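Local coordinates for PpBBE-like 1 D396N (Physcomitrella patens subsp. patens, PDB 6EO5), which oxidises cellobiose as a berberine bridge enzyme-like flavoprotein of the VAO family, using an FAD cofactor that is bound bi-covalently, at residues F239-S244 / K283-S288; Y227-K232 / P291-V296; A255-D260 / F363-Y368; P341-A346 / T421-Q426; V234-F239 / G347-I352. All blocks are in the same frame, centred on the assembly; numbering follows the deposited sequence.

How the contacts relate
Contacts 1, 3 and 5 are largely buried, contact 2 partly so, and contact 4 lies at the surface. Helix 235-246 serves both contact 1 and contact 5, which share Phe239, while helix 345-355 serves contacts 5 and 4. Contacts 2 and 3 belong to one seven-stranded antiparallel sheet: contact 3 pairs inner strands near the flavin, and contact 2 pairs strand 222-230 with an outermost strand. Chemistry follows position. Backbone hydrogen bonds hold the strands, one serine hydroxyl joins the helices of contact 1, contact 5 is mainly apolar and aromatic packing with an asparagine amide against one ring, and in contact 4 a water makes the polar link.

Contact 1: residues F239-S244 / K283-S288; sequences FKSFQS and KTFLAS
Thr284 makes the first approach from 283-288: its carbonyl O comes within 3.9 Å of Ser241 OG, without a bond. The two segments belong to an antiparallel helix pair, their axes 8.5 Å apart at an angle of 157°, packed on the seven-stranded sheet through side chains that reach strands 222-230 and 264-271. At Phe285 the contact becomes specific. Its backbone O accepts the hydroxyl of Ser241, OG to O 2.7 Å, with the donor in the carbonyl plane on a lone pair. Ser241 has OG anti to its own backbone N (chi1 179°), which sends the hydroxyl across to the other helix. The Phe285 ring turns an edge to the neighbouring helix: Phe242 N lies in the ring plane, 3.7 Å from Phe285 CD1, and Phe242 CB touches Phe285 CE1 at 4.0 Å. Both rings reach Leu267 on the sheet; Phe242 also meets Phe257, and Phe285 meets Tyr227 and Trp229. One turn later Ser288 sits opposite Ser241, where the backbones come nearest, with CA atoms 5.3 Å apart. Here Ser288 meets the hydroxyl with carbon, its CB lying 3.3 Å from Ser241 OG.

Contact 2: residues Y227-K232 / P291-V296; sequences YRWNDK and PNPTRV
The indole of Trp229 has Pro293 over one face and the carbonyl of Pro291 at its edge. This is an antiparallel strand pair at the margin of the seven-stranded sheet, where the chain leaves helix 279-288 and enters outermost strand 294-300. Pro293 CB stands 3.7 Å from the centroid of the six-membered ring, a CH-pi contact displaced toward the rim; with CG of Trp229 anti to its carbonyl carbon (chi1 -68°), the two side chains run side by side in the same direction. At the edge, Trp229 NE1 donates to Pro291 O at 3.3 Å. That oxygen lies close to the indole plane, but the donor stands well above the carbonyl plane, 57° out of it. NE1 has a second, weak acceptor in Ala290 O. The Tyr227 ring also presents an edge, with Thr294 O and Arg295 CG near its plane; Tyr227 CE1 is 4.1 Å from Arg295 CG. Its hydroxyl goes on to Glu297, which also draws Arg295 NE into a long, weak ion pair. Tyr227 CB rests on Pro293 CB, so the proline fills the angle between the two aromatic residues. Arg228 and Thr294 form the hydrogen-bonded pair: Arg228 N to Thr294 O is 3.1 Å, and Thr294 N to Arg228 O is 2.9 Å. On the sheet face these two share, the arginine stem passes beside the threonine, Arg228 CB 3.9 Å from Thr294 CB.

Contact 3: residues A255-D260 / F363-Y368; sequences AAFYMD and FIYNLY
Phe257 O takes one hydrogen bond and two CH approaches from 363-368. Tyr365 N donates to it at 2.8 Å, Ile364 CA makes a CH...O contact at 3.2 Å, and Tyr365 CD1 brings the ring edge in beside it. Tyr365 keeps CG anti to its carbonyl carbon (chi1 -52°), which lays its ring alongside Phe257, CD1 to Phe257 CD2 being 4.1 Å. In return Phe257 N donates to Tyr365 O at 3.0 Å, and Leu367 N closes on Ala255 O. The pairing frays toward Met259 and Phe363, whose two mutual backbone bonds are weak. These are neighbouring inner strands of the seven-stranded antiparallel sheet, as in the substrate-binding domain of berberine bridge enzymes. Phe257, Met259, Phe363 and Tyr365 point to the side packed by helices 235-246 and 345-355, where Met259 SD lies 3.9 Å from Tyr365 OH. On the other face, Ala256 CB meets the amide oxygen of Asn366, whose side chain comes about 5 Å from the bound FAD. Farther along that face Tyr258 crosses Ile364, CD2 to CG1 3.8 Å, and the Tyr258 hydroxyl donates to the anti lone pair of Asp260 OD2 at 2.6 Å.

Contact 4: residues P341-A346 / T421-Q426; sequences PGLSDA and TYATGQ
Leu343 and Tyr422 each set CG anti to their own carbonyl carbon (chi1 -59° and -54°), and the two side chains then cross at about a right angle, Leu343 CD2 on Tyr422 CB at 3.6 Å. Ser344 differs: its OG sits between backbone N and carbonyl carbon (chi1 66°). From there it caps helix 345-355 as the N-cap residue, bonded to Gly347 N, while the same oxygen lies 3.6 Å from Tyr422 CD1. Farther out along the ring, Ala346 CB touches Tyr422 CE1 at 4.3 Å. One ring face is occupied from its own side, Thr421 CG2 standing 3.9 Å above the centre. The contact thus joins the start of helix 345-355 to the loop following helix 405-420. An alanine here instead of Tyr422 takes the ring away from under the Thr421 methyl and would probably open a gap beside Ser344 and Ala346. A single water provides the polar link, accepting from Ser344 N at 2.9 Å and donating to Tyr422 O at 3.0 Å. With no direct hydrogen bond between them, the segments are held by side-chain packing, including Ser344 OG against the ring, and by one water between two backbone groups.

Contact 5: residues V234-F239 / G347-I352; sequences VLFKNF and GINAMI
Met351 CE lies over the centre of the Phe239 ring, 3.9 Å from its centroid, a CH-pi contact. A bend at chi3 (71°) turns this methyl onto the ring; Met351 SD is above the same face, farther off at 5.0 Å from the centroid, a Met-aromatic contact. Ile348 comes at the ring's edge, its CD1 3.8 Å from Phe239 CD2, while its other branch, CG2, meets Phe236 CD2 at 3.5 Å. The Asn349 amide lies obliquely beside the Phe236 ring, the planes 9° apart, with Asn349 ND2 3.3 Å from Phe236 CE2. Ile352 CD1 reaches the backbone between Leu235 and Phe236, 3.6 Å from Phe236 N. Behind this first shell, segments 235-239 and 347-352 of helices 235-246 and 345-355 run at 128° to each other, their axes 10.1 Å apart. Tyr365 meets the Phe239 ring from the sheet, helix 405-420 backs Met351 through Tyr415 and Val419, and Asp345 O steadies the Asn349 amide by a weak bond. Replacing Phe239 with an alanine is likely to open a gap between Met351, Ile348 and Tyr365, setting the methionine methyl free to turn. No hydrogen bond crosses, which implies that burial of apolar surface and close van der Waals fit join the helices here.

Contact 1: residues F239-S244 / K283-S288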
# COMPACT_ATOMS: atom_id res chain seq x y z
N PHE A 239 -7.99 21.51 9.08
CA PHE A 239 -8.49 20.56 8.10
C PHE A 239 -9.26 21.27 6.98
O PHE A 239 -9.08 20.93 5.80
CB PHE A 239 -9.39 19.49 8.75
CG PHE A 239 -9.73 18.39 7.79
CD1 PHE A 239 -8.80 17.40 7.51
CD2 PHE A 239 -10.92 18.40 7.09
CE1 PHE A 239 -9.07 16.41 6.59
CE2 PHE A 239 -11.21 17.41 6.16
CZ PHE A 239 -10.28 16.41 5.92
N LYS A 240 -10.10 22.25 7.33
CA LYS A 240 -10.82 23.00 6.30
C LYS A 240 -9.86 23.68 5.35
O LYS A 240 -10.06 23.67 4.13
CB LYS A 240 -11.76 24.02 6.95
CG LYS A 240 -12.70 24.71 5.98
CD LYS A 240 -13.76 25.48 6.75
CE LYS A 240 -14.59 26.38 5.84
NZ LYS A 240 -14.83 25.66 4.56
N SER A 241 -8.79 24.27 5.88
CA SER A 241 -7.81 24.93 5.02
C SER A 241 -7.09 23.93 4.13
O SER A 241 -6.78 24.24 2.97
CB SER A 241 -6.80 25.69 5.87
OG SER A 241 -5.87 26.30 5.01
N PHE A 242 -6.81 22.73 4.65
CA PHE A 242 -6.24 21.66 3.82
C PHE A 242 -7.16 21.32 2.65
O PHE A 242 -6.70 21.23 1.50
CB PHE A 242 -5.97 20.43 4.69
CG PHE A 242 -5.75 19.16 3.92
CD1 PHE A 242 -4.62 19.00 3.11
CD2 PHE A 242 -6.66 18.11 4.01
CE1 PHE A 242 -4.40 17.82 2.40
CE2 PHE A 242 -6.46 16.92 3.31
CZ PHE A 242 -5.32 16.77 2.50
N GLN A 243 -8.46 21.15 2.92
CA GLN A 243 -9.43 20.84 1.86
C GLN A 243 -9.49 21.93 0.80
O GLN A 243 -9.48 21.64 -0.40
CB GLN A 243 -10.82 20.64 2.46
CG GLN A 243 -11.10 19.26 2.97
CD GLN A 243 -12.58 18.99 3.12
OE1 GLN A 243 -13.01 17.84 3.15
NE2 GLN A 243 -13.38 20.06 3.21
N SER A 244 -9.61 23.19 1.23
CA SER A 244 -9.66 24.29 0.27
C SER A 244 -8.41 24.34 -0.57
O SER A 244 -8.48 24.43 -1.80
CB SER A 244 -9.86 25.62 1.00
OG SER A 244 -10.93 25.52 1.90
N LYS A 283 0.95 28.98 0.08
CA LYS A 283 0.53 30.23 0.71
C LYS A 283 -0.93 30.17 1.15
O LYS A 283 -1.27 30.62 2.25
CB LYS A 283 0.77 31.39 -0.25
CG LYS A 283 0.10 32.70 0.08
CD LYS A 283 0.24 33.61 -1.13
CE LYS A 283 -0.11 32.82 -2.41
NZ LYS A 283 0.51 33.39 -3.65
N THR A 284 -1.82 29.63 0.30
CA THR A 284 -3.24 29.66 0.64
C THR A 284 -3.57 28.70 1.79
O THR A 284 -4.50 28.96 2.56
CB THR A 284 -4.10 29.35 -0.59
OG1 THR A 284 -3.88 28.01 -1.03
CG2 THR A 284 -3.74 30.29 -1.72
N PHE A 285 -2.83 27.60 1.92
CA PHE A 285 -3.03 26.73 3.08
C PHE A 285 -2.63 27.44 4.37
O PHE A 285 -3.41 27.47 5.34
CB PHE A 285 -2.23 25.42 2.93
CG PHE A 285 -2.19 24.61 4.20
CD1 PHE A 285 -3.32 23.92 4.64
CD2 PHE A 285 -1.04 24.56 4.98
CE1 PHE A 285 -3.31 23.19 5.83
CE2 PHE A 285 -1.01 23.83 6.16
CZ PHE A 285 -2.16 23.14 6.58
N LEU A 286 -1.42 28.00 4.42
CA LEU A 286 -0.95 28.66 5.63
C LEU A 286 -1.81 29.87 5.98
O LEU A 286 -2.00 30.17 7.17
CB LEU A 286 0.51 29.08 5.47
CG LEU A 286 1.47 27.94 5.16
CD1 LEU A 286 2.74 28.47 4.50
CD2 LEU A 286 1.79 27.19 6.44
N ALA A 287 -2.33 30.56 4.98
CA ALA A 287 -3.15 31.73 5.25
C ALA A 287 -4.44 31.36 5.98
O ALA A 287 -4.91 32.12 6.84
CB ALA A 287 -3.44 32.47 3.95
N SER A 288 -5.03 30.21 5.69
CA SER A 288 -6.29 29.86 6.34
C SER A 288 -6.14 28.87 7.49
O SER A 288 -7.09 28.73 8.28
CB SER A 288 -7.27 29.29 5.32
OG SER A 288 -7.81 30.34 4.55

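Contact 2: residues Y227-K232 / P291-V296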
# COMPACT_ATOMS: atom_id res chain seq x y z
N TYR A 227 4.13 21.31 8.19
CA TYR A 227 3.59 22.32 9.09
C TYR A 227 2.75 21.60 10.13
O TYR A 227 1.80 20.89 9.78
CB TYR A 227 2.76 23.36 8.33
CG TYR A 227 3.47 23.91 7.12
CD1 TYR A 227 4.58 24.75 7.25
CD2 TYR A 227 3.07 23.56 5.84
CE1 TYR A 227 5.24 25.24 6.14
CE2 TYR A 227 3.73 24.05 4.72
CZ TYR A 227 4.82 24.89 4.88
OH TYR A 227 5.49 25.39 3.78
N ARG A 228 3.10 21.79 11.40
CA ARG A 228 2.63 20.95 12.50
C ARG A 228 2.02 21.81 13.60
O ARG A 228 2.48 22.93 13.85
CB ARG A 228 3.81 20.11 13.02
CG ARG A 228 3.47 19.12 14.07
CD ARG A 228 4.57 18.08 14.22
NE ARG A 228 4.23 17.16 15.31
CZ ARG A 228 4.83 15.99 15.53
NH1 ARG A 228 5.81 15.58 14.73
NH2 ARG A 228 4.43 15.24 16.55
N TRP A 229 0.98 21.29 14.26
CA TRP A 229 0.33 21.94 15.39
C TRP A 229 0.02 20.92 16.47
O TRP A 229 -0.05 19.71 16.22
CB TRP A 229 -1.01 22.60 15.04
CG TRP A 229 -1.00 23.79 14.15
CD1 TRP A 229 -1.11 25.10 14.53
CD2 TRP A 229 -0.95 23.78 12.72
NE1 TRP A 229 -1.11 25.91 13.42
CE2 TRP A 229 -1.01 25.13 12.30
CE3 TRP A 229 -0.84 22.78 11.75
CZ2 TRP A 229 -0.97 25.49 10.96
CZ3 TRP A 229 -0.80 23.14 10.42
CH2 TRP A 229 -0.86 24.49 10.03
N ASN A 230 -0.19 21.42 17.69
CA ASN A 230 -0.56 20.57 18.82
C ASN A 230 -1.57 21.37 19.65
O ASN A 230 -1.23 22.02 20.63
CB ASN A 230 0.65 20.16 19.65
CG ASN A 230 0.29 19.15 20.74
OD1 ASN A 230 -0.80 18.54 20.72
ND2 ASN A 230 1.19 18.96 21.69
N ASP A 231 -2.82 21.29 19.22
CA ASP A 231 -3.89 22.11 19.77
C ASP A 231 -5.22 21.55 19.30
O ASP A 231 -5.54 21.63 18.11
CB ASP A 231 -3.71 23.57 19.33
CG ASP A 231 -4.66 24.53 20.03
OD1 ASP A 231 -5.66 24.08 20.65
OD2 ASP A 231 -4.40 25.75 19.95
N LYS A 232 -5.99 20.95 20.21
CA LYS A 232 -7.28 20.39 19.83
C LYS A 232 -8.20 21.43 19.21
O LYS A 232 -9.13 21.06 18.48
CB LYS A 232 -7.96 19.77 21.06
CG LYS A 232 -7.88 18.26 21.13
CD LYS A 232 -7.73 17.80 22.58
CE LYS A 232 -8.14 16.33 22.75
NZ LYS A 232 -7.77 15.78 24.09
N PRO A 291 -2.65 30.16 13.14
CA PRO A 291 -1.34 30.80 13.21
C PRO A 291 -0.31 29.90 13.87
O PRO A 291 -0.63 28.95 14.59
CB PRO A 291 -1.60 32.06 14.04
CG PRO A 291 -2.86 31.75 14.80
CD PRO A 291 -3.67 30.94 13.86
N ASN A 292 0.96 30.23 13.61
CA ASN A 292 2.11 29.67 14.32
C ASN A 292 2.34 28.18 14.14
O ASN A 292 2.64 27.49 15.12
CB ASN A 292 1.98 29.94 15.82
CG ASN A 292 2.10 31.39 16.16
OD1 ASN A 292 2.93 32.10 15.58
ND2 ASN A 292 1.26 31.86 17.08
N PRO A 293 2.27 27.64 12.93
CA PRO A 293 2.70 26.26 12.75
C PRO A 293 4.19 26.11 12.99
O PRO A 293 4.98 27.01 12.69
CB PRO A 293 2.35 25.97 11.29
CG PRO A 293 2.50 27.28 10.64
CD PRO A 293 1.90 28.24 11.63
N THR A 294 4.56 24.98 13.56
CA THR A 294 5.91 24.49 13.40
C THR A 294 6.22 24.42 11.92
O THR A 294 5.41 23.91 11.14
CB THR A 294 6.03 23.12 14.06
OG1 THR A 294 6.06 23.30 15.48
CG2 THR A 294 7.30 22.44 13.66
N ARG A 295 7.37 24.96 11.51
CA ARG A 295 7.67 25.16 10.10
C ARG A 295 8.98 24.49 9.74
O ARG A 295 10.04 24.90 10.23
CB ARG A 295 7.73 26.65 9.79
CG ARG A 295 8.18 27.00 8.39
CD ARG A 295 8.31 28.51 8.30
NE ARG A 295 9.45 28.91 7.49
CZ ARG A 295 10.71 28.87 7.90
NH1 ARG A 295 11.01 28.43 9.12
NH2 ARG A 295 11.67 29.26 7.08
N VAL A 296 8.92 23.50 8.86
CA VAL A 296 10.11 22.84 8.33
C VAL A 296 9.99 22.81 6.81
O VAL A 296 9.10 22.15 6.27
CB VAL A 296 10.28 21.42 8.88
CG1 VAL A 296 11.37 20.70 8.10
CG2 VAL A 296 10.60 21.48 10.36

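Contact 3: residues A255-D260 / F363-Y368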
# COMPACT_ATOMS: atom_id res chain seq x y z
N ALA A 255 0.92 15.71 -1.10
CA ALA A 255 0.84 16.05 0.31
C ALA A 255 -0.15 15.13 0.99
O ALA A 255 -1.01 14.52 0.36
CB ALA A 255 0.42 17.51 0.53
N ALA A 256 -0.01 15.05 2.31
CA ALA A 256 -0.90 14.28 3.16
C ALA A 256 -1.15 15.08 4.42
O ALA A 256 -0.24 15.75 4.92
CB ALA A 256 -0.32 12.90 3.52
N PHE A 257 -2.37 15.02 4.92
CA PHE A 257 -2.73 15.66 6.17
C PHE A 257 -2.84 14.61 7.28
O PHE A 257 -3.24 13.46 7.04
CB PHE A 257 -4.03 16.44 6.01
CG PHE A 257 -4.33 17.39 7.13
CD1 PHE A 257 -3.92 18.71 7.07
CD2 PHE A 257 -5.06 16.96 8.25
CE1 PHE A 257 -4.21 19.59 8.10
CE2 PHE A 257 -5.36 17.84 9.28
CZ PHE A 257 -4.93 19.16 9.20
N TYR A 258 -2.48 15.00 8.50
CA TYR A 258 -2.49 14.11 9.65
C TYR A 258 -3.23 14.77 10.81
O TYR A 258 -3.28 15.99 10.92
CB TYR A 258 -1.06 13.72 10.07
CG TYR A 258 -0.95 12.94 11.36
CD1 TYR A 258 -0.99 13.59 12.60
CD2 TYR A 258 -0.78 11.56 11.36
CE1 TYR A 258 -0.90 12.90 13.79
CE2 TYR A 258 -0.69 10.85 12.56
CZ TYR A 258 -0.74 11.53 13.77
OH TYR A 258 -0.65 10.86 14.97
N MET A 259 -3.77 13.94 11.69
CA MET A 259 -4.64 14.38 12.77
C MET A 259 -4.79 13.20 13.73
O MET A 259 -4.83 12.06 13.28
CB MET A 259 -6.00 14.80 12.18
CG MET A 259 -7.05 15.25 13.13
SD MET A 259 -8.59 15.59 12.25
CE MET A 259 -8.07 16.83 11.08
N ASP A 260 -4.82 13.47 15.03
CA ASP A 260 -5.00 12.39 15.99
C ASP A 260 -5.67 12.93 17.24
O ASP A 260 -5.72 14.16 17.44
CB ASP A 260 -3.67 11.67 16.28
CG ASP A 260 -2.72 12.46 17.17
OD1 ASP A 260 -3.17 13.16 18.10
OD2 ASP A 260 -1.50 12.33 16.95
N PHE A 363 -5.05 9.35 11.92
CA PHE A 363 -5.85 9.59 10.71
C PHE A 363 -5.03 10.38 9.70
O PHE A 363 -4.54 11.47 10.01
CB PHE A 363 -7.14 10.34 11.08
CG PHE A 363 -7.95 9.63 12.13
CD1 PHE A 363 -7.66 9.83 13.48
CD2 PHE A 363 -8.96 8.74 11.78
CE1 PHE A 363 -8.38 9.15 14.47
CE2 PHE A 363 -9.68 8.08 12.77
CZ PHE A 363 -9.40 8.28 14.11
N ILE A 364 -4.89 9.83 8.48
CA ILE A 364 -3.99 10.36 7.46
C ILE A 364 -4.77 10.50 6.16
O ILE A 364 -5.48 9.57 5.75
CB ILE A 364 -2.76 9.45 7.27
CG1 ILE A 364 -1.99 9.29 8.57
CG2 ILE A 364 -1.83 9.94 6.14
CD1 ILE A 364 -0.82 8.36 8.45
N TYR A 365 -4.61 11.64 5.48
CA TYR A 365 -5.41 12.00 4.31
C TYR A 365 -4.48 12.20 3.12
O TYR A 365 -3.81 13.24 3.04
CB TYR A 365 -6.23 13.26 4.57
CG TYR A 365 -7.08 13.22 5.83
CD1 TYR A 365 -6.50 13.33 7.09
CD2 TYR A 365 -8.46 13.10 5.77
CE1 TYR A 365 -7.27 13.30 8.25
CE2 TYR A 365 -9.25 13.08 6.92
CZ TYR A 365 -8.64 13.18 8.16
OH TYR A 365 -9.40 13.16 9.32
N ASN A 366 -4.41 11.23 2.21
CA ASN A 366 -3.56 11.34 1.03
C ASN A 366 -4.28 12.11 -0.06
O ASN A 366 -5.39 11.75 -0.44
CB ASN A 366 -3.18 9.96 0.50
CG ASN A 366 -2.29 9.20 1.44
OD1 ASN A 366 -1.67 9.79 2.32
ND2 ASN A 366 -2.21 7.89 1.25
N LEU A 367 -3.64 13.16 -0.58
CA LEU A 367 -4.29 14.01 -1.56
C LEU A 367 -4.22 13.38 -2.95
O LEU A 367 -3.15 12.97 -3.39
CB LEU A 367 -3.64 15.40 -1.56
CG LEU A 367 -4.23 16.37 -2.58
CD1 LEU A 367 -5.58 16.85 -2.09
CD2 LEU A 367 -3.27 17.54 -2.82
N TYR A 368 -5.38 13.30 -3.62
CA TYR A 368 -5.44 12.85 -5.01
C TYR A 368 -5.71 14.11 -5.85
O TYR A 368 -4.78 14.89 -6.10
CB TYR A 368 -6.50 11.76 -5.21
CG TYR A 368 -6.14 10.38 -4.68
CD1 TYR A 368 -5.85 10.18 -3.33
CD2 TYR A 368 -6.11 9.28 -5.53
CE1 TYR A 368 -5.53 8.92 -2.84
CE2 TYR A 368 -5.79 8.02 -5.05
CZ TYR A 368 -5.50 7.85 -3.70
OH TYR A 368 -5.20 6.59 -3.22

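Contact 4: residues P341-A346 / T421-Q426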
# COMPACT_ATOMS: atom_id res chain seq x y z
N PRO A 341 -15.90 18.73 -3.38
CA PRO A 341 -14.85 19.57 -2.80
C PRO A 341 -14.49 19.15 -1.39
O PRO A 341 -13.82 19.91 -0.69
CB PRO A 341 -15.50 20.95 -2.79
CG PRO A 341 -16.94 20.65 -2.52
CD PRO A 341 -17.24 19.30 -3.15
N GLY A 342 -14.93 17.96 -0.97
CA GLY A 342 -14.56 17.46 0.33
C GLY A 342 -15.73 17.33 1.29
O GLY A 342 -16.90 17.33 0.89
N LEU A 343 -15.41 17.20 2.57
CA LEU A 343 -16.46 17.17 3.57
C LEU A 343 -17.06 18.56 3.73
O LEU A 343 -16.35 19.57 3.75
CB LEU A 343 -15.91 16.66 4.91
CG LEU A 343 -15.30 15.26 4.90
CD1 LEU A 343 -14.66 14.95 6.24
CD2 LEU A 343 -16.33 14.21 4.54
N SER A 344 -18.39 18.61 3.83
CA SER A 344 -19.08 19.81 4.29
C SER A 344 -18.52 20.26 5.62
O SER A 344 -17.79 19.51 6.27
CB SER A 344 -20.59 19.53 4.42
OG SER A 344 -20.85 18.58 5.45
N ASP A 345 -18.84 21.48 6.05
CA ASP A 345 -18.38 21.91 7.36
C ASP A 345 -18.99 21.04 8.45
O ASP A 345 -18.32 20.69 9.44
CB ASP A 345 -18.70 23.38 7.61
CG ASP A 345 -17.79 24.33 6.79
OD1 ASP A 345 -16.79 23.87 6.17
OD2 ASP A 345 -18.08 25.55 6.79
N ALA A 346 -20.25 20.64 8.28
CA ALA A 346 -20.89 19.75 9.25
C ALA A 346 -20.17 18.41 9.31
O ALA A 346 -19.98 17.85 10.39
CB ALA A 346 -22.36 19.56 8.87
N THR A 421 -21.44 9.11 6.15
CA THR A 421 -22.56 10.00 5.88
C THR A 421 -22.17 11.16 4.97
O THR A 421 -23.01 11.65 4.20
CB THR A 421 -23.11 10.53 7.21
OG1 THR A 421 -23.74 9.46 7.93
CG2 THR A 421 -24.11 11.65 6.99
N TYR A 422 -20.92 11.60 5.02
CA TYR A 422 -20.50 12.79 4.29
C TYR A 422 -19.58 12.50 3.12
O TYR A 422 -19.15 13.43 2.44
CB TYR A 422 -19.83 13.79 5.24
CG TYR A 422 -20.66 14.15 6.45
CD1 TYR A 422 -21.61 15.16 6.39
CD2 TYR A 422 -20.52 13.45 7.65
CE1 TYR A 422 -22.39 15.47 7.50
CE2 TYR A 422 -21.28 13.76 8.75
CZ TYR A 422 -22.21 14.78 8.67
OH TYR A 422 -22.97 15.08 9.78
N ALA A 423 -19.28 11.23 2.85
CA ALA A 423 -18.26 10.88 1.86
C ALA A 423 -18.85 9.85 0.90
O ALA A 423 -20.07 9.75 0.71
CB ALA A 423 -16.99 10.38 2.57
N THR A 424 -17.99 9.07 0.26
CA THR A 424 -18.40 7.98 -0.61
C THR A 424 -18.38 6.67 0.17
O THR A 424 -17.96 6.61 1.33
CB THR A 424 -17.48 7.86 -1.84
OG1 THR A 424 -16.27 7.19 -1.46
CG2 THR A 424 -17.14 9.22 -2.43
N GLY A 425 -18.79 5.60 -0.51
CA GLY A 425 -18.63 4.25 -0.01
C GLY A 425 -17.42 3.51 -0.53
O GLY A 425 -17.31 2.30 -0.30
N GLN A 426 -16.51 4.17 -1.25
CA GLN A 426 -15.34 3.46 -1.75
C GLN A 426 -14.21 3.51 -0.73
O GLN A 426 -14.12 4.43 0.10
CB GLN A 426 -14.86 4.04 -3.07
CG GLN A 426 -15.96 4.39 -4.04
CD GLN A 426 -15.60 5.65 -4.85
OE1 GLN A 426 -14.48 5.79 -5.40
NE2 GLN A 426 -16.54 6.60 -4.91
O HOH W 1 -19.83 16.37 2.69

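Contact 5: residues V234-F239 / G347-I352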
# COMPACT_ATOMS: atom_id res chain seq x y z
N VAL A 234 -7.60 23.95 16.97
CA VAL A 234 -7.38 24.41 15.61
C VAL A 234 -7.57 23.29 14.58
O VAL A 234 -7.20 23.46 13.41
CB VAL A 234 -6.00 25.07 15.45
CG1 VAL A 234 -5.84 26.20 16.45
CG2 VAL A 234 -4.86 24.05 15.62
N LEU A 235 -8.15 22.15 15.00
CA LEU A 235 -8.29 21.01 14.09
C LEU A 235 -9.27 21.31 12.95
O LEU A 235 -9.00 20.99 11.79
CB LEU A 235 -8.74 19.77 14.87
CG LEU A 235 -7.73 19.18 15.83
CD1 LEU A 235 -8.37 18.08 16.66
CD2 LEU A 235 -6.51 18.67 15.07
N PHE A 236 -10.42 21.89 13.27
CA PHE A 236 -11.38 22.23 12.22
C PHE A 236 -10.76 23.21 11.23
O PHE A 236 -10.83 23.02 10.01
CB PHE A 236 -12.65 22.83 12.82
CG PHE A 236 -13.66 23.22 11.79
CD1 PHE A 236 -13.61 24.48 11.19
CD2 PHE A 236 -14.64 22.33 11.39
CE1 PHE A 236 -14.53 24.83 10.22
CE2 PHE A 236 -15.56 22.68 10.41
CZ PHE A 236 -15.50 23.93 9.83
N LYS A 237 -10.16 24.28 11.76
CA LYS A 237 -9.58 25.31 10.91
C LYS A 237 -8.50 24.72 10.01
O LYS A 237 -8.47 24.99 8.80
CB LYS A 237 -9.03 26.44 11.79
CG LYS A 237 -8.75 27.74 11.06
CD LYS A 237 -8.16 28.79 12.00
CE LYS A 237 -7.70 30.02 11.23
NZ LYS A 237 -8.84 30.71 10.56
N ASN A 238 -7.60 23.91 10.58
CA ASN A 238 -6.52 23.35 9.77
C ASN A 238 -7.05 22.40 8.71
O ASN A 238 -6.63 22.46 7.55
CB ASN A 238 -5.48 22.65 10.65
CG ASN A 238 -4.80 23.59 11.62
OD1 ASN A 238 -4.99 24.80 11.57
ND2 ASN A 238 -3.99 23.04 12.51
N PHE A 239 -7.99 21.51 9.08
CA PHE A 239 -8.49 20.56 8.10
C PHE A 239 -9.26 21.27 6.98
O PHE A 239 -9.08 20.93 5.80
CB PHE A 239 -9.39 19.49 8.75
CG PHE A 239 -9.73 18.39 7.79
CD1 PHE A 239 -8.80 17.40 7.51
CD2 PHE A 239 -10.92 18.40 7.09
CE1 PHE A 239 -9.07 16.41 6.59
CE2 PHE A 239 -11.21 17.41 6.16
CZ PHE A 239 -10.28 16.41 5.92
N GLY A 347 -19.76 17.88 8.14
CA GLY A 347 -18.99 16.65 8.12
C GLY A 347 -17.65 16.76 8.82
O GLY A 347 -17.22 15.82 9.50
N ILE A 348 -16.96 17.89 8.66
CA ILE A 348 -15.66 18.04 9.31
C ILE A 348 -15.81 18.01 10.83
O ILE A 348 -15.02 17.36 11.53
CB ILE A 348 -14.95 19.32 8.84
CG1 ILE A 348 -14.66 19.26 7.34
CG2 ILE A 348 -13.64 19.53 9.59
CD1 ILE A 348 -14.06 20.51 6.78
N ASN A 349 -16.84 18.68 11.37
CA ASN A 349 -17.08 18.63 12.81
C ASN A 349 -17.49 17.24 13.28
O ASN A 349 -17.08 16.79 14.35
CB ASN A 349 -18.14 19.64 13.22
CG ASN A 349 -17.64 21.04 13.18
OD1 ASN A 349 -16.78 21.44 13.98
ND2 ASN A 349 -18.16 21.82 12.25
N ALA A 350 -18.34 16.56 12.50
CA ALA A 350 -18.76 15.22 12.88
C ALA A 350 -17.57 14.27 12.93
O ALA A 350 -17.47 13.42 13.83
CB ALA A 350 -19.83 14.70 11.92
N MET A 351 -16.65 14.43 11.98
CA MET A 351 -15.44 13.62 11.95
C MET A 351 -14.58 13.87 13.18
O MET A 351 -14.14 12.93 13.85
CB MET A 351 -14.67 13.92 10.67
CG MET A 351 -13.39 13.16 10.53
SD MET A 351 -12.57 13.64 9.01
CE MET A 351 -12.03 15.30 9.41
N ILE A 352 -14.32 15.15 13.50
CA ILE A 352 -13.47 15.47 14.64
C ILE A 352 -14.15 15.09 15.95
O ILE A 352 -13.51 14.57 16.86
CB ILE A 352 -13.07 16.96 14.62
CG1 ILE A 352 -12.36 17.30 13.30
CG2 ILE A 352 -12.19 17.31 15.82
CD1 ILE A 352 -12.13 18.78 13.09